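Local coordinates for protein glycerate dehydrogenase/glyoxylate reductase (Thermus thermophilus, PDB 2CUK) that probably reduces glyoxylate and hydroxypyruvate with a nicotinamide cofactor, as a member of the D-isomer specific 2-hydroxyacid dehydrogenase family, at residues Leu185-Glu188 and Glu189-Glu193; Arg209-Arg213 and Glu214-Ala218. One frame throughout, in Å; residues are numbered along the deposited sequence.

Interaction 1 (Leu185-Glu188 and Glu189-Glu193); sequences LSLE and ELLKE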
loop_
_atom_site.group_PDB
_atom_site.type_symbol
_atom_site.label_atom_id
_atom_site.label_comp_id
_atom_site.label_asym_id
_atom_site.label_seq_id
_atom_site.Cartn_x
_atom_site.Cartn_y
_atom_site.Cartn_z
ATOM N N LEU A 185 -22.695 9.262 11.411
ATOM C CA LEU A 185 -22.382 10.094 12.572
ATOM C C LEU A 185 -22.210 11.566 12.224
ATOM O O LEU A 185 -22.041 11.932 11.062
ATOM C CB LEU A 185 -21.087 9.592 13.233
ATOM C CG LEU A 185 -20.961 8.096 13.531
ATOM C CD1 LEU A 185 -19.547 7.769 14.017
ATOM C CD2 LEU A 185 -21.993 7.693 14.571
ATOM N N SER A 186 -22.262 12.414 13.248
ATOM C CA SER A 186 -22.041 13.839 13.055
ATOM C C SER A 186 -20.525 13.930 12.894
ATOM O O SER A 186 -19.810 12.999 13.272
ATOM C CB SER A 186 -22.470 14.624 14.297
ATOM O OG SER A 186 -21.649 14.288 15.407
ATOM N N LEU A 187 -20.026 15.030 12.345
ATOM C CA LEU A 187 -18.583 15.171 12.172
ATOM C C LEU A 187 -17.890 15.079 13.527
ATOM O O LEU A 187 -16.846 14.443 13.663
ATOM C CB LEU A 187 -18.245 16.506 11.506
ATOM C CG LEU A 187 -16.750 16.791 11.315
ATOM C CD1 LEU A 187 -16.095 15.660 10.535
ATOM C CD2 LEU A 187 -16.577 18.109 10.592
ATOM N N GLU A 188 -18.496 15.701 14.532
ATOM C CA GLU A 188 -17.952 15.701 15.884
ATOM C C GLU A 188 -17.765 14.293 16.457
ATOM O O GLU A 188 -16.689 13.963 16.952
ATOM C CB GLU A 188 -18.861 16.522 16.808
ATOM C CG GLU A 188 -19.012 17.997 16.413
ATOM C CD GLU A 188 -19.633 18.206 15.032
ATOM O OE1 GLU A 188 -20.670 17.574 14.729
ATOM O OE2 GLU A 188 -19.086 19.018 14.251
ATOM N N GLU A 189 -18.804 13.461 16.401
ATOM C CA GLU A 189 -18.661 12.093 16.905
ATOM C C GLU A 189 -17.693 11.247 16.059
ATOM O O GLU A 189 -16.974 10.395 16.560
ATOM C CB GLU A 189 -20.039 11.423 16.977
ATOM C CG GLU A 189 -19.944 9.947 17.381
ATOM C CD GLU A 189 -21.278 9.450 17.898
ATOM O OE1 GLU A 189 -22.295 9.752 17.285
ATOM O OE2 GLU A 189 -21.279 8.677 18.859
ATOM N N LEU A 190 -17.708 11.473 14.731
ATOM C CA LEU A 190 -16.777 10.690 13.922
ATOM C C LEU A 190 -15.318 10.950 14.313
ATOM O O LEU A 190 -14.515 10.038 14.462
ATOM C CB LEU A 190 -16.996 11.056 12.454
ATOM C CG LEU A 190 -15.901 10.498 11.542
ATOM C CD1 LEU A 190 -16.461 9.575 10.458
ATOM C CD2 LEU A 190 -15.122 11.592 10.813
ATOM N N LEU A 191 -14.970 12.247 14.449
ATOM C CA LEU A 191 -13.599 12.587 14.816
ATOM C C LEU A 191 -13.232 11.985 16.167
ATOM O O LEU A 191 -12.086 11.655 16.444
ATOM C CB LEU A 191 -13.481 14.115 14.891
ATOM C CG LEU A 191 -13.771 14.809 13.560
ATOM C CD1 LEU A 191 -13.639 16.330 13.665
ATOM C CD2 LEU A 191 -12.814 14.375 12.450
ATOM N N LYS A 192 -14.225 11.844 17.033
ATOM C CA LYS A 192 -14.013 11.321 18.372
ATOM C C LYS A 192 -13.805 9.811 18.430
ATOM O O LYS A 192 -12.973 9.327 19.195
ATOM C CB LYS A 192 -15.205 11.706 19.254
ATOM C CG LYS A 192 -15.202 11.100 20.645
ATOM C CD LYS A 192 -16.471 11.487 21.397
ATOM C CE LYS A 192 -16.513 10.870 22.781
ATOM N NZ LYS A 192 -15.358 11.307 23.613
ATOM N N GLU A 193 -14.551 9.074 17.615
ATOM C CA GLU A 193 -14.479 7.615 17.624
ATOM C C GLU A 193 -13.575 6.952 16.577
ATOM O O GLU A 193 -13.186 5.796 16.736
ATOM C CB GLU A 193 -15.898 7.045 17.489
ATOM C CG GLU A 193 -15.962 5.523 17.394
ATOM C CD GLU A 193 -17.369 5.005 17.150
ATOM O OE1 GLU A 193 -18.217 5.118 18.061
ATOM O OE2 GLU A 193 -17.630 4.488 16.041
HETATM O O HOH W 1 -23.389 11.263 15.759
#

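Interaction 2 (Arg209-Arg213 and Glu214-Ala218); sequences RLLNR and ERLFA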
loop_
_atom_site.group_PDB
_atom_site.type_symbol
_atom_site.label_atom_id
_atom_site.label_comp_id
_atom_site.label_asym_id
_atom_site.label_seq_id
_atom_site.Cartn_x
_atom_site.Cartn_y
_atom_site.Cartn_z
ATOM N N ARG A 209 -10.887 24.187 4.709
ATOM C CA ARG A 209 -10.154 23.951 5.944
ATOM C C ARG A 209 -11.039 23.362 7.038
ATOM O O ARG A 209 -10.987 23.772 8.196
ATOM C CB ARG A 209 -9.479 25.241 6.410
ATOM C CG ARG A 209 -8.312 25.615 5.511
ATOM C CD ARG A 209 -7.680 26.943 5.861
ATOM N NE ARG A 209 -6.577 27.225 4.947
ATOM C CZ ARG A 209 -5.860 28.343 4.951
ATOM N NH1 ARG A 209 -6.123 29.303 5.827
ATOM N NH2 ARG A 209 -4.873 28.498 4.079
ATOM N N LEU A 210 -11.850 22.385 6.647
ATOM C CA LEU A 210 -12.738 21.694 7.570
ATOM C C LEU A 210 -11.881 21.106 8.684
ATOM O O LEU A 210 -12.226 21.188 9.863
ATOM C CB LEU A 210 -13.471 20.568 6.839
ATOM C CG LEU A 210 -14.527 19.804 7.638
ATOM C CD1 LEU A 210 -15.703 20.727 7.925
ATOM C CD2 LEU A 210 -14.990 18.584 6.854
ATOM N N LEU A 211 -10.765 20.498 8.296
ATOM C CA LEU A 211 -9.851 19.907 9.263
ATOM C C LEU A 211 -8.885 20.979 9.737
ATOM O O LEU A 211 -7.718 21.020 9.329
ATOM C CB LEU A 211 -9.084 18.735 8.640
ATOM C CG LEU A 211 -9.709 17.350 8.821
ATOM C CD1 LEU A 211 -9.568 16.906 10.273
ATOM C CD2 LEU A 211 -11.176 17.382 8.400
ATOM N N ASN A 212 -9.401 21.864 10.584
ATOM C CA ASN A 212 -8.616 22.951 11.141
ATOM C C ASN A 212 -7.921 22.478 12.412
ATOM O O ASN A 212 -8.000 21.301 12.774
ATOM C CB ASN A 212 -9.518 24.153 11.449
ATOM C CG ASN A 212 -10.752 23.767 12.247
ATOM O OD1 ASN A 212 -10.680 22.951 13.170
ATOM N ND2 ASN A 212 -11.890 24.363 11.904
ATOM N N ARG A 213 -7.249 23.401 13.092
ATOM C CA ARG A 213 -6.526 23.081 14.314
ATOM C C ARG A 213 -7.399 22.415 15.375
ATOM O O ARG A 213 -6.980 21.439 16.000
ATOM C CB ARG A 213 -5.876 24.353 14.881
ATOM C CG ARG A 213 -5.072 24.129 16.154
ATOM C CD ARG A 213 -4.285 25.380 16.569
ATOM N NE ARG A 213 -3.198 25.683 15.638
ATOM C CZ ARG A 213 -3.301 26.495 14.590
ATOM N NH1 ARG A 213 -4.448 27.110 14.327
ATOM N NH2 ARG A 213 -2.257 26.680 13.793
ATOM N N GLU A 214 -8.611 22.926 15.576
ATOM C CA GLU A 214 -9.510 22.358 16.581
ATOM C C GLU A 214 -9.973 20.945 16.252
ATOM O O GLU A 214 -10.039 20.089 17.132
ATOM C CB GLU A 214 -10.736 23.255 16.788
ATOM C CG GLU A 214 -10.951 24.261 15.683
ATOM C CD GLU A 214 -9.918 25.377 15.700
ATOM O OE1 GLU A 214 -9.756 26.049 14.660
ATOM O OE2 GLU A 214 -9.278 25.586 16.757
ATOM N N ARG A 215 -10.294 20.694 14.988
ATOM C CA ARG A 215 -10.751 19.369 14.603
ATOM C C ARG A 215 -9.624 18.338 14.581
ATOM O O ARG A 215 -9.840 17.176 14.925
ATOM C CB ARG A 215 -11.460 19.426 13.247
ATOM C CG ARG A 215 -12.753 20.229 13.293
ATOM C CD ARG A 215 -13.726 19.817 12.212
ATOM N NE ARG A 215 -15.007 20.504 12.360
ATOM C CZ ARG A 215 -15.268 21.724 11.901
ATOM N NH1 ARG A 215 -14.341 22.411 11.248
ATOM N NH2 ARG A 215 -16.460 22.264 12.111
ATOM N N LEU A 216 -8.421 18.763 14.194
ATOM C CA LEU A 216 -7.277 17.857 14.150
ATOM C C LEU A 216 -6.935 17.367 15.552
ATOM O O LEU A 216 -6.670 16.182 15.758
ATOM C CB LEU A 216 -6.062 18.551 13.524
ATOM C CG LEU A 216 -6.127 18.778 12.006
ATOM C CD1 LEU A 216 -5.001 19.697 11.571
ATOM C CD2 LEU A 216 -6.037 17.436 11.279
ATOM N N PHE A 217 -6.944 18.280 16.520
ATOM C CA PHE A 217 -6.645 17.908 17.895
ATOM C C PHE A 217 -7.854 17.285 18.587
ATOM O O PHE A 217 -7.758 16.823 19.719
ATOM C CB PHE A 217 -6.129 19.123 18.667
ATOM C CG PHE A 217 -4.692 19.447 18.375
ATOM C CD1 PHE A 217 -3.671 18.677 18.923
ATOM C CD2 PHE A 217 -4.357 20.502 17.533
ATOM C CE1 PHE A 217 -2.330 18.951 18.638
ATOM C CE2 PHE A 217 -3.018 20.789 17.237
ATOM C CZ PHE A 217 -2.002 20.010 17.793
ATOM N N ALA A 218 -8.992 17.261 17.895
ATOM C CA ALA A 218 -10.197 16.647 18.442
ATOM C C ALA A 218 -10.136 15.165 18.083
ATOM O O ALA A 218 -10.797 14.334 18.699
ATOM C CB ALA A 218 -11.450 17.284 17.847
HETATM O O HOH W 2 -7.083 27.815 16.217
#

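Interaction 1 (Leu185-Glu188 and Glu189-Glu193)
Ser-186 OG receives the backbone N-H of Glu-189 at 3.1 Å, almost straight at 173°. The serine hydroxyl can do this because it is tucked between its own backbone N and carbonyl carbon (chi1 65°), which turns OG back over the first turn. Glu-189 also reaches back: its chain, extended beyond CG, crosses Leu-185 at about a right angle, and OE1 lies 3.4 Å from Leu-185 CD2. On the Leu-185 flank, CD1 of that leucine packs 4.0 Å from Leu-190 CA. This is an N-cap, with Ser-186 just ahead of helix 187-193 in the Rossmann-type NAD-binding domain. Behind the cap, Leu-190 N bonds to Ser-186 O at 3.0 Å and Leu-191 N to Leu-187 O, starting the helical ladder; the next rung, Lys-192 N to Glu-188 O, is longer and more bent (140°). On the buried side Leu-187 CD1 meets Leu-191 CG at 3.9 Å. A water takes the N-H of Ser-186; its approach to Glu-189 OE1 is modelled too short to rely on. Further out, Leu-185 and Leu-190 both rest on Val-171 of strand 169-173, while Leu-185 O accepts a hydrogen bond from His-173 ND1.

Interaction 2 (Arg209-Arg213 and Glu214-Ala218)
Arg-215 sends its chain, extended from CG to NE, back past the start of the helix until NH1 reaches Leu-210 O in a hydrogen bond of 2.8 Å. That N-H arrives in the carbonyl plane on a lone pair, although the oxygen sits 21° out of the guanidinium plane. The backbone N of the same arginine donates to Asn-212 OD1 at 2.9 Å, a capping bond whose exact length is less sure because OD1 is modelled too close to a neighbouring atom. With chi1 at 50°, the asparagine amide is folded over its own main chain, toward that N-H. Leu-216 N to Asn-212 O (2.9 Å) and Phe-217 N to Arg-213 O (3.2 Å) are the helical bonds that follow.

Side-chain packing surrounds these bonds. Leu-210 CD1 lies over one face of the Arg-215 guanidinium, 4.0 Å above its plane and offset toward the rim, and Leu-211 CD1 meets Leu-216 CD2 at 3.7 Å, the two side chains roughly perpendicular. Phe-217 runs beside Arg-213, pointing the same way, and turns its ring edge to Arg-213 O, 3.2 Å from CD2.

A water donates to Glu-214 OE2 and takes a weak bond from Arg-213 NH1, but the main partner of Arg-213 is Glu-241, in a salt bridge through NH2. Leu-211 centres an inverse gamma turn, and right after it Asn-212 forms the N-cap of the short helix 213-216 in the Rossmann-type NAD-binding domain.

Interactions 1 and 2 follow one another along the chain, their centres about 12 Å apart, and both place a polar N-cap side chain, a serine in one and an asparagine in the other, at the start of a helix of the NAD-binding domain. Strand 196-199 of the parallel sheet runs between them in sequence. They also touch directly: Leu-187 CD2 lies 3.4 Å from Arg-215 NE and 3.8 Å from Leu-210 CD1, while Leu-191 CD1 is 3.8 Å from Arg-215 CD. The arginine that reaches back within interaction 2 is therefore also packed against the buried leucines of helix 187-193, so that Arg-215 and Leu-210 join the loop and short helix of interaction 2 to that helix.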